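Local coordinates for chitosanase (Gynuella sunshinyii YC6258, PDB 6X2Q), which probably hydrolyses chitosan as a family 46 glycoside hydrolase, and is seen here with glucosamine units bound, at residues Asp66-Pro71 with Ala98-Asn103. Numbering follows the deposited sequence.
Sequences DNILVP and ADASQN
I68 and L69 meet D99 and A100 of helix 93-100 by van der Waals contact, and no hydrogen bond joins the two segments. L69 CD1 meets the methyl of A100, with CD1 to CB at 3.9 Å. I68 uses the end of its longer branch. Its CD1 lies 4.0 Å from D99 CB and equally far from the backbone N of A100. With chi1 at 61°, the CG1 branch of I68 is set between the backbone N and C, and it then runs extended, which carries CD1 to the helix. The side chains of I68 and D99 cross at about a right angle, and it is the CB of D99 that is touched. I68 and D99 lie on the exposed side of the contact, whereas L69 and A100 are buried. F106 of helix 104-129 packs on both L69 and A100, and I57 and L93 also touch L69.

Polar bonds shape the loop and the turn. N67 OD1 accepts from L69 N at 2.7 Å, with the donor tilted 16° from the carbonyl plane. This is an Asx turn. It sits on a type I beta turn from N67 to V70, closed by V70 N to N67 O at 3.2 Å. R96 bonds to the carbonyl oxygen of I68, a further link to helix 93-100. In the other segment, N103 N donates to A100 O at 2.9 Å across a second type I turn. N103 then N-caps helix 104-129 through OD1 to V105 N.

The contact packs an Asx-turn loop, between helices 52-63 and 73-82, against the type I turn that links helix 93-100 to helix 104-129 in the mainly helical GH46 fold.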
# COMPACT_ATOMS: atom_id res chain seq x y z
N ASP A 66 -22.84 -15.44 -8.61
CA ASP A 66 -23.46 -14.61 -9.66
C ASP A 66 -23.24 -13.15 -9.30
O ASP A 66 -24.12 -12.57 -8.70
CB ASP A 66 -24.96 -14.91 -9.78
N ASN A 67 -22.08 -12.60 -9.61
CA ASN A 67 -21.87 -11.16 -9.34
C ASN A 67 -21.51 -10.47 -10.65
O ASN A 67 -21.08 -11.13 -11.56
CB ASN A 67 -20.89 -10.92 -8.19
CG ASN A 67 -19.47 -11.24 -8.57
OD1 ASN A 67 -18.88 -10.54 -9.35
ND2 ASN A 67 -18.93 -12.29 -8.02
N ILE A 68 -21.67 -9.16 -10.71
CA ILE A 68 -21.40 -8.42 -11.93
C ILE A 68 -19.93 -8.44 -12.37
O ILE A 68 -19.64 -8.04 -13.50
CB ILE A 68 -21.90 -6.98 -11.71
CG1 ILE A 68 -21.14 -6.35 -10.54
CG2 ILE A 68 -23.41 -7.00 -11.45
CD1 ILE A 68 -21.61 -4.96 -10.14
N LEU A 69 -19.00 -8.89 -11.53
CA LEU A 69 -17.59 -8.91 -11.91
C LEU A 69 -17.13 -10.25 -12.47
O LEU A 69 -16.00 -10.34 -12.98
CB LEU A 69 -16.69 -8.55 -10.71
CG LEU A 69 -16.88 -7.16 -10.11
CD1 LEU A 69 -16.13 -7.06 -8.80
CD2 LEU A 69 -16.39 -6.11 -11.07
N VAL A 70 -17.97 -11.28 -12.39
CA VAL A 70 -17.55 -12.61 -12.84
C VAL A 70 -17.12 -12.64 -14.30
O VAL A 70 -16.18 -13.38 -14.63
CB VAL A 70 -18.65 -13.64 -12.53
CG1 VAL A 70 -18.21 -15.03 -12.94
CG2 VAL A 70 -18.98 -13.61 -11.05
N PRO A 71 -17.75 -11.91 -15.23
CA PRO A 71 -17.33 -12.05 -16.64
C PRO A 71 -15.88 -11.67 -16.90
O PRO A 71 -15.32 -12.05 -17.93
CB PRO A 71 -18.30 -11.11 -17.38
CG PRO A 71 -19.49 -11.03 -16.50
CD PRO A 71 -18.92 -11.02 -15.11
N ALA A 98 -16.89 -0.16 -8.82
CA ALA A 98 -17.56 0.86 -8.01
C ALA A 98 -18.91 0.36 -7.48
O ALA A 98 -19.24 0.55 -6.31
CB ALA A 98 -17.73 2.14 -8.82
N ASP A 99 -19.70 -0.30 -8.34
CA ASP A 99 -21.00 -0.77 -7.87
C ASP A 99 -20.84 -1.93 -6.89
O ASP A 99 -21.50 -1.96 -5.85
CB ASP A 99 -21.89 -1.14 -9.05
CG ASP A 99 -22.27 0.07 -9.91
OD1 ASP A 99 -22.47 1.16 -9.33
OD2 ASP A 99 -22.38 -0.08 -11.15
N ALA A 100 -19.96 -2.88 -7.20
CA ALA A 100 -19.71 -3.97 -6.28
C ALA A 100 -19.33 -3.45 -4.89
O ALA A 100 -19.78 -3.99 -3.88
CB ALA A 100 -18.63 -4.89 -6.83
N SER A 101 -18.55 -2.36 -4.83
CA SER A 101 -18.10 -1.76 -3.57
C SER A 101 -19.23 -1.20 -2.72
O SER A 101 -18.99 -0.79 -1.57
CB SER A 101 -17.10 -0.63 -3.85
OG SER A 101 -15.98 -1.13 -4.56
N GLN A 102 -20.45 -1.12 -3.24
CA GLN A 102 -21.56 -0.75 -2.37
C GLN A 102 -21.98 -1.88 -1.44
O GLN A 102 -22.71 -1.63 -0.48
CB GLN A 102 -22.75 -0.29 -3.20
CG GLN A 102 -22.51 1.02 -3.91
CD GLN A 102 -23.19 2.17 -3.21
OE1 GLN A 102 -22.53 3.01 -2.60
NE2 GLN A 102 -24.51 2.21 -3.29
N ASN A 103 -21.54 -3.10 -1.71
CA ASN A 103 -21.87 -4.27 -0.91
C ASN A 103 -20.85 -4.42 0.21
O ASN A 103 -19.67 -4.66 -0.08
CB ASN A 103 -21.87 -5.51 -1.79
CG ASN A 103 -22.17 -6.79 -1.03
OD1 ASN A 103 -22.32 -6.79 0.20
ND2 ASN A 103 -22.28 -7.90 -1.76